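Local coordinates for protein proliferating cell nuclear antigen (Entamoeba histolytica, PDB 3P91) that probably acts as the sliding clamp of DNA replication, a ring-shaped trimer that encircles DNA and raises the processivity of DNA polymerase delta, at residues F7-K12 with D63-L68; L55-D60 with E245-K250; I163-T168 with A208-K213; K153-L158 with L174-A179. One frame throughout, in Å; residues are numbered along the deposited sequence.

Interaction 1 of 4, residues F7-K12 with D63-L68; sequences FHAKFK and DEFQCL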
loop_
_atom_site.group_PDB
_atom_site.type_symbol
_atom_site.label_atom_id
_atom_site.label_comp_id
_atom_site.label_asym_id
_atom_site.label_seq_id
_atom_site.Cartn_x
_atom_site.Cartn_y
_atom_site.Cartn_z
ATOM N N PHE A 7 6.410 2.601 -39.752
ATOM C CA PHE A 7 7.278 2.669 -38.593
ATOM C C PHE A 7 7.395 1.318 -37.905
ATOM O O PHE A 7 6.396 0.654 -37.635
ATOM C CB PHE A 7 6.774 3.741 -37.618
ATOM C CG PHE A 7 7.656 3.934 -36.416
ATOM C CD1 PHE A 7 8.964 4.365 -36.563
ATOM C CD2 PHE A 7 7.176 3.684 -35.140
ATOM C CE1 PHE A 7 9.776 4.534 -35.463
ATOM C CE2 PHE A 7 7.985 3.853 -34.036
ATOM C CZ PHE A 7 9.284 4.279 -34.197
ATOM N N HIS A 8 8.631 0.914 -37.642
ATOM C CA HIS A 8 8.902 -0.276 -36.848
ATOM C C HIS A 8 10.052 -0.023 -35.871
ATOM O O HIS A 8 11.096 0.497 -36.243
ATOM C CB HIS A 8 9.204 -1.470 -37.758
ATOM C CG HIS A 8 9.777 -2.654 -37.041
ATOM N ND1 HIS A 8 9.014 -3.492 -36.256
ATOM C CD2 HIS A 8 11.039 -3.140 -36.993
ATOM C CE1 HIS A 8 9.784 -4.439 -35.752
ATOM N NE2 HIS A 8 11.016 -4.248 -36.184
ATOM N N ALA A 9 9.858 -0.392 -34.614
ATOM C CA ALA A 9 10.905 -0.193 -33.620
ATOM C C ALA A 9 10.863 -1.240 -32.514
ATOM O O ALA A 9 9.809 -1.496 -31.939
ATOM C CB ALA A 9 10.809 1.208 -33.027
ATOM N N LYS A 10 12.009 -1.849 -32.225
ATOM C CA LYS A 10 12.117 -2.705 -31.054
ATOM C C LYS A 10 13.161 -2.183 -30.098
ATOM O O LYS A 10 14.305 -1.969 -30.479
ATOM C CB LYS A 10 12.460 -4.143 -31.425
ATOM C CG LYS A 10 12.558 -5.050 -30.207
ATOM C CD LYS A 10 12.887 -6.459 -30.622
ATOM C CE LYS A 10 14.257 -6.492 -31.261
ATOM N NZ LYS A 10 14.315 -7.420 -32.425
ATOM N N PHE A 11 12.764 -2.003 -28.847
ATOM C CA PHE A 11 13.659 -1.444 -27.857
ATOM C C PHE A 11 14.709 -2.446 -27.423
ATOM O O PHE A 11 14.476 -3.648 -27.436
ATOM C CB PHE A 11 12.866 -0.959 -26.651
ATOM C CG PHE A 11 12.060 0.266 -26.924
ATOM C CD1 PHE A 11 12.568 1.520 -26.632
ATOM C CD2 PHE A 11 10.803 0.170 -27.492
ATOM C CE1 PHE A 11 11.830 2.660 -26.889
ATOM C CE2 PHE A 11 10.060 1.306 -27.753
ATOM C CZ PHE A 11 10.573 2.555 -27.446
ATOM N N LYS A 12 15.877 -1.940 -27.056
ATOM C CA LYS A 12 16.865 -2.761 -26.381
ATOM C C LYS A 12 16.321 -3.118 -25.007
ATOM O O LYS A 12 16.369 -4.276 -24.595
ATOM C CB LYS A 12 18.200 -2.021 -26.265
ATOM C CG LYS A 12 19.002 -2.045 -27.553
ATOM C CD LYS A 12 20.235 -1.178 -27.489
ATOM C CE LYS A 12 21.108 -1.389 -28.712
ATOM N NZ LYS A 12 22.228 -0.401 -28.790
ATOM N N ASP A 63 17.105 -2.152 -30.789
ATOM C CA ASP A 63 17.754 -3.242 -31.501
ATOM C C ASP A 63 17.375 -3.228 -32.979
ATOM O O ASP A 63 18.174 -3.608 -33.832
ATOM C CB ASP A 63 17.382 -4.584 -30.872
ATOM C CG ASP A 63 18.177 -4.871 -29.624
ATOM O OD1 ASP A 63 17.627 -5.503 -28.692
ATOM O OD2 ASP A 63 19.357 -4.460 -29.579
ATOM N N GLU A 64 16.148 -2.800 -33.265
ATOM C CA GLU A 64 15.692 -2.570 -34.636
ATOM C C GLU A 64 15.019 -1.210 -34.715
ATOM O O GLU A 64 14.330 -0.795 -33.775
ATOM C CB GLU A 64 14.704 -3.646 -35.079
ATOM C CG GLU A 64 15.221 -5.057 -34.930
ATOM C CD GLU A 64 14.202 -6.095 -35.343
ATOM O OE1 GLU A 64 14.590 -7.266 -35.553
ATOM O OE2 GLU A 64 13.012 -5.739 -35.462
ATOM N N PHE A 65 15.221 -0.514 -35.828
ATOM C CA PHE A 65 14.599 0.788 -36.018
ATOM C C PHE A 65 14.489 1.151 -37.491
ATOM O O PHE A 65 15.469 1.154 -38.222
ATOM C CB PHE A 65 15.349 1.887 -35.256
ATOM C CG PHE A 65 14.581 3.180 -35.156
ATOM C CD1 PHE A 65 13.759 3.432 -34.064
ATOM C CD2 PHE A 65 14.662 4.132 -36.160
ATOM C CE1 PHE A 65 13.042 4.604 -33.979
ATOM C CE2 PHE A 65 13.951 5.315 -36.074
ATOM C CZ PHE A 65 13.141 5.551 -34.982
ATOM N N GLN A 66 13.271 1.448 -37.909
ATOM C CA GLN A 66 12.995 1.836 -39.269
ATOM C C GLN A 66 11.930 2.910 -39.243
ATOM O O GLN A 66 10.846 2.712 -38.708
ATOM C CB GLN A 66 12.510 0.629 -40.087
ATOM C CG GLN A 66 11.923 0.980 -41.459
ATOM C CD GLN A 66 12.954 1.546 -42.434
ATOM O OE1 GLN A 66 14.154 1.596 -42.141
ATOM N NE2 GLN A 66 12.487 1.974 -43.606
ATOM N N CYS A 67 12.257 4.056 -39.816
ATOM C CA CYS A 67 11.298 5.124 -40.014
ATOM C C CYS A 67 11.849 5.932 -41.169
ATOM O O CYS A 67 12.650 6.831 -40.978
ATOM C CB CYS A 67 11.159 5.978 -38.752
ATOM S SG CYS A 67 9.699 7.033 -38.709
ATOM N N LEU A 68 11.438 5.569 -42.378
ATOM C CA LEU A 68 12.028 6.114 -43.594
ATOM C C LEU A 68 11.637 7.571 -43.749
ATOM O O LEU A 68 12.471 8.431 -44.034
ATOM C CB LEU A 68 11.579 5.303 -44.818
ATOM C CG LEU A 68 12.399 5.512 -46.098
ATOM C CD1 LEU A 68 13.738 4.802 -45.980
ATOM C CD2 LEU A 68 11.654 5.045 -47.338
#

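Interaction 2 of 4, residues L55-D60 with E245-K250; sequences LLIETD and EACVLK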
loop_
_atom_site.group_PDB
_atom_site.type_symbol
_atom_site.label_atom_id
_atom_site.label_comp_id
_atom_site.label_asym_id
_atom_site.label_seq_id
_atom_site.Cartn_x
_atom_site.Cartn_y
_atom_site.Cartn_z
ATOM N N LEU A 55 11.906 15.693 -25.156
ATOM C CA LEU A 55 12.398 14.320 -25.141
ATOM C C LEU A 55 13.062 13.926 -26.443
ATOM O O LEU A 55 12.590 14.252 -27.530
ATOM C CB LEU A 55 11.271 13.326 -24.852
ATOM C CG LEU A 55 11.560 11.846 -25.160
ATOM C CD1 LEU A 55 12.439 11.194 -24.093
ATOM C CD2 LEU A 55 10.263 11.067 -25.331
ATOM N N LEU A 56 14.160 13.197 -26.319
ATOM C CA LEU A 56 14.777 12.584 -27.470
ATOM C C LEU A 56 15.203 11.164 -27.149
ATOM O O LEU A 56 16.121 10.949 -26.369
ATOM C CB LEU A 56 15.990 13.380 -27.905
ATOM C CG LEU A 56 16.730 12.697 -29.044
ATOM C CD1 LEU A 56 15.799 12.547 -30.240
ATOM C CD2 LEU A 56 17.981 13.479 -29.408
ATOM N N ILE A 57 14.526 10.189 -27.739
ATOM C CA ILE A 57 15.052 8.840 -27.721
ATOM C C ILE A 57 15.816 8.627 -29.016
ATOM O O ILE A 57 15.287 8.842 -30.098
ATOM C CB ILE A 57 13.953 7.787 -27.590
ATOM C CG1 ILE A 57 12.978 8.178 -26.485
ATOM C CG2 ILE A 57 14.570 6.436 -27.294
ATOM C CD1 ILE A 57 11.813 7.258 -26.358
ATOM N N GLU A 58 17.066 8.214 -28.901
ATOM C CA GLU A 58 17.906 8.034 -30.069
ATOM C C GLU A 58 17.793 6.629 -30.621
ATOM O O GLU A 58 17.291 5.728 -29.942
ATOM C CB GLU A 58 19.354 8.303 -29.702
ATOM C CG GLU A 58 19.627 9.718 -29.240
ATOM C CD GLU A 58 21.083 10.074 -29.402
ATOM O OE1 GLU A 58 21.431 10.665 -30.453
ATOM O OE2 GLU A 58 21.873 9.733 -28.491
ATOM N N THR A 59 18.285 6.434 -31.844
ATOM C CA THR A 59 18.184 5.128 -32.496
ATOM C C THR A 59 19.048 4.053 -31.817
ATOM O O THR A 59 18.804 2.857 -31.987
ATOM C CB THR A 59 18.439 5.198 -34.044
ATOM O OG1 THR A 59 19.752 5.705 -34.317
ATOM C CG2 THR A 59 17.399 6.082 -34.730
ATOM N N ASP A 60 20.030 4.492 -31.028
ATOM C CA ASP A 60 20.882 3.596 -30.241
ATOM C C ASP A 60 20.141 2.916 -29.086
ATOM O O ASP A 60 20.675 2.017 -28.438
ATOM C CB ASP A 60 22.080 4.360 -29.674
ATOM C CG ASP A 60 23.222 4.475 -30.661
ATOM O OD1 ASP A 60 23.768 5.587 -30.819
ATOM O OD2 ASP A 60 23.588 3.451 -31.273
ATOM N N GLU A 245 20.582 6.108 -21.067
ATOM C CA GLU A 245 21.524 5.441 -21.964
ATOM C C GLU A 245 21.668 6.144 -23.325
ATOM O O GLU A 245 22.664 6.833 -23.580
ATOM C CB GLU A 245 21.130 3.971 -22.148
ATOM N N ALA A 246 20.684 5.958 -24.200
ATOM C CA ALA A 246 20.672 6.635 -25.498
ATOM C C ALA A 246 19.411 7.468 -25.572
ATOM O O ALA A 246 18.626 7.378 -26.513
ATOM C CB ALA A 246 20.708 5.628 -26.628
ATOM N N CYS A 247 19.221 8.282 -24.553
ATOM C CA CYS A 247 17.956 8.935 -24.348
ATOM C C CYS A 247 18.202 10.092 -23.405
ATOM O O CYS A 247 19.105 10.041 -22.575
ATOM C CB CYS A 247 16.996 7.938 -23.716
ATOM S SG CYS A 247 15.481 8.649 -23.090
ATOM N N VAL A 248 17.415 11.147 -23.538
ATOM C CA VAL A 248 17.545 12.268 -22.631
ATOM C C VAL A 248 16.219 12.984 -22.532
ATOM O O VAL A 248 15.476 13.071 -23.506
ATOM C CB VAL A 248 18.660 13.246 -23.069
ATOM C CG1 VAL A 248 18.317 13.894 -24.398
ATOM C CG2 VAL A 248 18.923 14.299 -21.976
ATOM N N LEU A 249 15.915 13.467 -21.335
ATOM C CA LEU A 249 14.664 14.148 -21.077
ATOM C C LEU A 249 14.998 15.475 -20.434
ATOM O O LEU A 249 15.833 15.536 -19.541
ATOM C CB LEU A 249 13.803 13.310 -20.143
ATOM C CG LEU A 249 12.494 13.956 -19.694
ATOM C CD1 LEU A 249 11.591 14.213 -20.892
ATOM C CD2 LEU A 249 11.784 13.097 -18.654
ATOM N N LYS A 250 14.370 16.548 -20.894
ATOM C CA LYS A 250 14.655 17.858 -20.329
ATOM C C LYS A 250 13.404 18.676 -20.113
ATOM O O LYS A 250 12.457 18.597 -20.897
ATOM C CB LYS A 250 15.605 18.647 -21.220
ATOM C CG LYS A 250 16.993 18.095 -21.290
ATOM C CD LYS A 250 17.731 18.819 -22.370
ATOM C CE LYS A 250 19.147 18.335 -22.519
ATOM N NZ LYS A 250 19.770 19.061 -23.658
#

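Interaction 3 of 4, residues I163-T168 with A208-K213; sequences ITIGCT and ASFALK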
loop_
_atom_site.group_PDB
_atom_site.type_symbol
_atom_site.label_atom_id
_atom_site.label_comp_id
_atom_site.label_asym_id
_atom_site.label_seq_id
_atom_site.Cartn_x
_atom_site.Cartn_y
_atom_site.Cartn_z
ATOM N N ILE A 163 9.703 27.194 -4.570
ATOM C CA ILE A 163 10.912 26.628 -4.013
ATOM C C ILE A 163 12.067 27.488 -4.481
ATOM O O ILE A 163 12.137 27.869 -5.641
ATOM C CB ILE A 163 11.135 25.180 -4.462
ATOM C CG1 ILE A 163 12.462 24.663 -3.903
ATOM C CG2 ILE A 163 11.103 25.071 -5.987
ATOM C CD1 ILE A 163 12.817 23.267 -4.349
ATOM N N THR A 164 12.969 27.813 -3.571
ATOM C CA THR A 164 14.122 28.606 -3.936
ATOM C C THR A 164 15.361 27.737 -3.987
ATOM O O THR A 164 15.601 26.917 -3.111
ATOM C CB THR A 164 14.312 29.775 -2.973
ATOM O OG1 THR A 164 13.242 30.708 -3.165
ATOM C CG2 THR A 164 15.646 30.472 -3.212
ATOM N N ILE A 165 16.130 27.909 -5.049
ATOM C CA ILE A 165 17.321 27.120 -5.270
ATOM C C ILE A 165 18.484 28.065 -5.442
ATOM O O ILE A 165 18.479 28.911 -6.327
ATOM C CB ILE A 165 17.171 26.269 -6.528
ATOM C CG1 ILE A 165 15.950 25.369 -6.390
ATOM C CG2 ILE A 165 18.409 25.440 -6.760
ATOM C CD1 ILE A 165 15.649 24.585 -7.619
ATOM N N GLY A 166 19.474 27.936 -4.575
ATOM C CA GLY A 166 20.619 28.812 -4.618
ATOM C C GLY A 166 21.874 27.993 -4.764
ATOM O O GLY A 166 21.938 26.864 -4.294
ATOM N N CYS A 167 22.871 28.566 -5.425
ATOM C CA CYS A 167 24.131 27.876 -5.635
ATOM C C CYS A 167 25.318 28.786 -5.363
ATOM O O CYS A 167 25.382 29.902 -5.864
ATOM C CB CYS A 167 24.208 27.354 -7.063
ATOM S SG CYS A 167 25.434 26.060 -7.283
ATOM N N THR A 168 26.249 28.295 -4.555
ATOM C CA THR A 168 27.529 28.961 -4.371
ATOM C C THR A 168 28.633 28.028 -4.843
ATOM O O THR A 168 28.361 26.989 -5.431
ATOM C CB THR A 168 27.763 29.373 -2.910
ATOM O OG1 THR A 168 28.012 28.213 -2.104
ATOM C CG2 THR A 168 26.545 30.108 -2.379
ATOM N N ALA A 208 17.240 31.598 -7.463
ATOM C CA ALA A 208 15.988 31.854 -8.173
ATOM C C ALA A 208 14.849 31.040 -7.582
ATOM O O ALA A 208 15.081 29.981 -7.010
ATOM C CB ALA A 208 16.147 31.544 -9.657
ATOM N N SER A 209 13.622 31.537 -7.725
ATOM C CA SER A 209 12.433 30.828 -7.250
ATOM C C SER A 209 11.630 30.244 -8.403
ATOM O O SER A 209 11.604 30.807 -9.499
ATOM C CB SER A 209 11.536 31.759 -6.446
ATOM O OG SER A 209 12.222 32.262 -5.321
ATOM N N PHE A 210 10.961 29.129 -8.138
ATOM C CA PHE A 210 10.267 28.371 -9.163
ATOM C C PHE A 210 8.957 27.832 -8.626
ATOM O O PHE A 210 8.789 27.682 -7.422
ATOM C CB PHE A 210 11.138 27.202 -9.610
ATOM C CG PHE A 210 12.459 27.619 -10.195
ATOM C CD1 PHE A 210 12.560 27.966 -11.539
ATOM C CD2 PHE A 210 13.601 27.663 -9.406
ATOM C CE1 PHE A 210 13.774 28.354 -12.087
ATOM C CE2 PHE A 210 14.821 28.050 -9.949
ATOM C CZ PHE A 210 14.905 28.396 -11.295
ATOM N N ALA A 211 8.020 27.543 -9.516
ATOM C CA ALA A 211 6.781 26.901 -9.111
ATOM C C ALA A 211 7.116 25.523 -8.562
ATOM O O ALA A 211 7.697 24.704 -9.265
ATOM C CB ALA A 211 5.840 26.787 -10.294
ATOM N N LEU A 212 6.761 25.261 -7.309
ATOM C CA LEU A 212 7.109 23.987 -6.688
ATOM C C LEU A 212 6.354 22.826 -7.327
ATOM O O LEU A 212 6.887 21.720 -7.444
ATOM C CB LEU A 212 6.891 24.028 -5.168
ATOM C CG LEU A 212 7.109 22.746 -4.346
ATOM C CD1 LEU A 212 8.492 22.148 -4.556
ATOM C CD2 LEU A 212 6.867 23.008 -2.864
ATOM N N LYS A 213 5.121 23.079 -7.758
ATOM C CA LYS A 213 4.329 22.035 -8.405
ATOM C C LYS A 213 5.065 21.443 -9.595
ATOM O O LYS A 213 5.054 20.233 -9.799
ATOM C CB LYS A 213 2.965 22.566 -8.847
#

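Interaction 4 of 4, residues K153-L158 with L174-A179; sequences KDFSAL and LTTKGA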
loop_
_atom_site.group_PDB
_atom_site.type_symbol
_atom_site.label_atom_id
_atom_site.label_comp_id
_atom_site.label_asym_id
_atom_site.label_seq_id
_atom_site.Cartn_x
_atom_site.Cartn_y
_atom_site.Cartn_z
ATOM N N LYS A 153 9.583 16.113 -2.621
ATOM C CA LYS A 153 8.452 15.482 -1.950
ATOM C C LYS A 153 8.212 16.080 -0.581
ATOM O O LYS A 153 7.083 16.427 -0.231
ATOM C CB LYS A 153 8.678 13.979 -1.822
ATOM N N ASP A 154 9.271 16.195 0.205
ATOM C CA ASP A 154 9.137 16.784 1.526
ATOM C C ASP A 154 8.664 18.215 1.388
ATOM O O ASP A 154 7.780 18.657 2.110
ATOM C CB ASP A 154 10.466 16.755 2.262
ATOM C CG ASP A 154 10.949 15.348 2.538
ATOM O OD1 ASP A 154 12.182 15.162 2.640
ATOM O OD2 ASP A 154 10.104 14.433 2.659
ATOM N N PHE A 155 9.255 18.930 0.439
ATOM C CA PHE A 155 8.906 20.325 0.186
ATOM C C PHE A 155 7.443 20.547 -0.185
ATOM O O PHE A 155 6.841 21.522 0.247
ATOM C CB PHE A 155 9.836 20.923 -0.877
ATOM C CG PHE A 155 11.097 21.504 -0.308
ATOM C CD1 PHE A 155 11.835 20.802 0.631
ATOM C CD2 PHE A 155 11.542 22.754 -0.700
ATOM C CE1 PHE A 155 12.993 21.339 1.169
ATOM C CE2 PHE A 155 12.701 23.296 -0.167
ATOM C CZ PHE A 155 13.430 22.583 0.766
ATOM N N SER A 156 6.877 19.646 -0.984
ATOM C CA SER A 156 5.467 19.737 -1.361
ATOM C C SER A 156 4.568 19.622 -0.137
ATOM O O SER A 156 3.530 20.277 -0.047
ATOM C CB SER A 156 5.103 18.636 -2.356
ATOM O OG SER A 156 5.983 18.641 -3.463
ATOM N N ALA A 157 4.981 18.778 0.801
ATOM C CA ALA A 157 4.232 18.567 2.027
ATOM C C ALA A 157 4.359 19.738 2.992
ATOM O O ALA A 157 3.402 20.084 3.682
ATOM C CB ALA A 157 4.690 17.286 2.705
ATOM N N LEU A 158 5.540 20.343 3.035
ATOM C CA LEU A 158 5.851 21.346 4.043
ATOM C C LEU A 158 5.882 22.769 3.496
ATOM O O LEU A 158 5.930 23.734 4.261
ATOM C CB LEU A 158 7.201 21.027 4.668
ATOM C CG LEU A 158 7.339 19.660 5.327
ATOM C CD1 LEU A 158 8.797 19.335 5.578
ATOM C CD2 LEU A 158 6.532 19.593 6.623
ATOM N N LEU A 174 18.294 24.954 -0.755
ATOM C CA LEU A 174 16.936 24.772 -1.235
ATOM C C LEU A 174 15.985 25.208 -0.163
ATOM O O LEU A 174 16.012 24.689 0.947
ATOM C CB LEU A 174 16.680 23.313 -1.591
ATOM C CG LEU A 174 17.629 22.717 -2.627
ATOM C CD1 LEU A 174 18.583 21.755 -1.953
ATOM C CD2 LEU A 174 16.863 22.019 -3.709
ATOM N N THR A 175 15.133 26.160 -0.503
ATOM C CA THR A 175 14.283 26.792 0.483
ATOM C C THR A 175 12.816 26.825 0.067
ATOM O O THR A 175 12.491 27.112 -1.083
ATOM C CB THR A 175 14.780 28.218 0.760
ATOM O OG1 THR A 175 15.978 28.154 1.541
ATOM C CG2 THR A 175 13.741 29.017 1.518
ATOM N N THR A 176 11.943 26.501 1.013
ATOM C CA THR A 176 10.516 26.767 0.892
ATOM C C THR A 176 9.971 27.151 2.272
ATOM O O THR A 176 10.492 26.711 3.298
ATOM C CB THR A 176 9.738 25.567 0.284
ATOM O OG1 THR A 176 8.427 25.989 -0.114
ATOM C CG2 THR A 176 9.616 24.427 1.273
ATOM N N LYS A 177 8.952 28.006 2.291
ATOM C CA LYS A 177 8.305 28.437 3.524
ATOM C C LYS A 177 6.808 28.204 3.403
ATOM O O LYS A 177 6.157 28.784 2.538
ATOM C CB LYS A 177 8.584 29.919 3.795
ATOM N N GLY A 178 6.265 27.349 4.265
ATOM C CA GLY A 178 4.839 27.069 4.277
ATOM C C GLY A 178 4.087 27.797 5.379
ATOM O O GLY A 178 4.625 28.682 6.048
ATOM N N ALA A 179 2.830 27.412 5.571
ATOM C CA ALA A 179 1.967 28.073 6.542
ATOM C C ALA A 179 2.420 27.809 7.963
ATOM O O ALA A 179 2.259 28.652 8.845
ATOM C CB ALA A 179 0.529 27.622 6.365
HETATM O O HOH W 1 8.322 24.615 5.000
#

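Interaction 1 of 4, residues F7-K12 with D63-L68
Phe7 and Phe65 meet across two strands at the edge of an antiparallel sheet in the N-terminal part of this sliding clamp, strand 62-66 being outermost within the chain. The tight side carries Phe7, Ala9, Phe65 and Cys67. The edge of the Phe7 ring is directed at the face of Phe65 in an offset edge-to-face pair, with planes at 78°. Phe7 CE1 comes to 3.5 Å from Phe65 CZ. CG of Phe7 is anti to the backbone N (chi1 -177°), which carries the ring across to the partner strand. There its edge meets Cys67 CB. The methyl of Ala9 rests near Phe65 CD1.

The other side is more open to solvent and polar. Here Glu64 uses both carboxylate oxygens. OE1 makes a salt bridge to Lys10 NZ at 3.1 Å; OE2 accepts from His8. His8 ND1 is taken by Asp96, so the imidazole is gripped at both nitrogens. At the loose end, Asp63 and Glu64 both face Lys10, a classic beta bulge. Asp63 N gives the main bond to Lys10 O, at 2.8 Å, and that of Glu64 N is weak. His8 NE2 donates to Glu64 OE2 at 2.6 Å, nearly straight (175°), with the oxygen in the imidazole plane.

Interaction 2 of 4, residues L55-D60 with E245-K250
Leu55 and Leu249 face each other as a non-hydrogen-bonded pair where strand 52-57 runs antiparallel to strand 247-253. The two strands come from the N-terminal and C-terminal family regions, so the pair joins the two halves of the subunit in one continuous sheet. Leu55, Ile57, Cys247 and Leu249 lie on one face; Leu55, Ile57 and Leu249 touch helix 14-25 there. Leu55 CB lies 4.1 Å from Leu249 CD1. The CG of Leu55 is anti to its own backbone nitrogen (chi1 165°), and its CD1 then reaches the opposite backbone at Val248 O, 3.6 Å away. The same methyl touches Cys247 SG. That sulfur also meets Ile57 CG1 at 4.2 Å, so it sits against two aliphatic side chains.

Leu56 and Val248 share the other face, with Leu56 CB near Val248 CG1. Their backbones exchange two hydrogen bonds. Leu56 N to Val248 O is nearly straight, at 3.1 Å and 172°. Beyond them, Glu58 N donates to Ala246 O at 3.0 Å. The methyl of Ala246 points toward 55-60 and rests 3.6 Å from Asp60 CB.

The chemistry is divided. No salt bridge is found between 55-60 and 245-250. The register rests on directional bonds between backbone amides and carbonyls, and the side chains add apolar contact through aliphatic carbon and sulfur.

Interaction 3 of 4, residues I163-T168 with A208-K213
Ile163 and Phe210 form a hydrogen-bonded pair between antiparallel strands 162-167 and 206-211. These belong to the antiparallel sheet that also holds 171-177 in the C-terminal part of the clamp, with 206-211 outermost within the chain. Backbone bonds come first. Ile163 and Phe210 exchange two, with Ile163 N to Phe210 O at 3.0 Å. Ile165 and Ala208 exchange two more, and Ile165 N to Ala208 O is the straightest at 171°. The segments then part at Ala211, the N-cap of helix 212-218.

Apolar packing fills the face that carries Ile163, Ile165 and Phe210. Ile165 CD1 approaches Phe210 CD2 at 4.1 Å, its side chain crossing that of Phe210 at about a right angle. Ile163 CG2 meets Phe210 CB at 4.2 Å. From the first turn of the helix, Leu212 sends CD1 to within 4.0 Å of Ile163 CB. Leu232 and Ile215 extend this buried layer.

A single side-chain polar contact marks the other face. Thr164 and Ser209 are a non-hydrogen-bonded pair. Each hydroxyl is anti to its own carbonyl carbon (chi1 -69° and -60°), and this brings the two oxygens together. Thr164 OG1 and Ser209 OG are hydrogen-bonded at 2.8 Å, and either may be the donor.

Interaction 4 of 4, residues K153-L158 with L174-A179
Helix 145-158 packs on a sheet of the C-terminal part of the clamp, and here its last turns meet strand 171-177. Phe155 points toward the strand, its ring against Leu174, Thr175 and Thr176. The methyl CG2 of Thr176 sits over one face of the ring, 3.2 Å from Phe155 CD2. The two side chains run past each other in opposite directions. With OG1 anti to the backbone N (chi1 -166°), Thr176 CG2 takes the place between N and the carbonyl carbon, where it meets the ring, while OG1 bonds to Ser162 O. At the ring edge, Phe155 CZ comes to 3.3 Å from Leu174 O, close to the ring plane. Ile163 packs on the same ring, and Leu212 on the base of the Phe155 side chain.

The helix end makes contact by backbone. Leu158 O lies 3.5 Å from Gly178 CA, in a CA-H...O contact. A water lies 2.7 Å from Leu158 O and accepts a weak hydrogen bond from Gly178 N. This helix end also meets a second subunit, whose Lys82 packs on Leu158. Helix-on-sheet packing of this kind fits the clamp fold, whose helices line the inside of the ring and sheets the outside.

In the fold
From the N terminus, strand 7-11 is closed first by interaction 1, when the chain returns at 63-68. Before that return it passes 55-60, which opens interaction 2. Interactions 1 and 2 therefore cross, and they touch where Lys12 NZ approaches Asp60 O at 2.9 Å. Interaction 2 closes only at 245-250. Interactions 3 and 4 are nested inside its long loop. They cross each other in turn: 153-158 and 163-168 are followed by 174-179 and then 208-213. Interaction 3 pairs strands 162-167 and 206-211, and interaction 4 sets helix 145-158 on the neighbouring strand 171-177 of the same sheet. Interaction 1 lies about 40 Å from interaction 3, centre to centre.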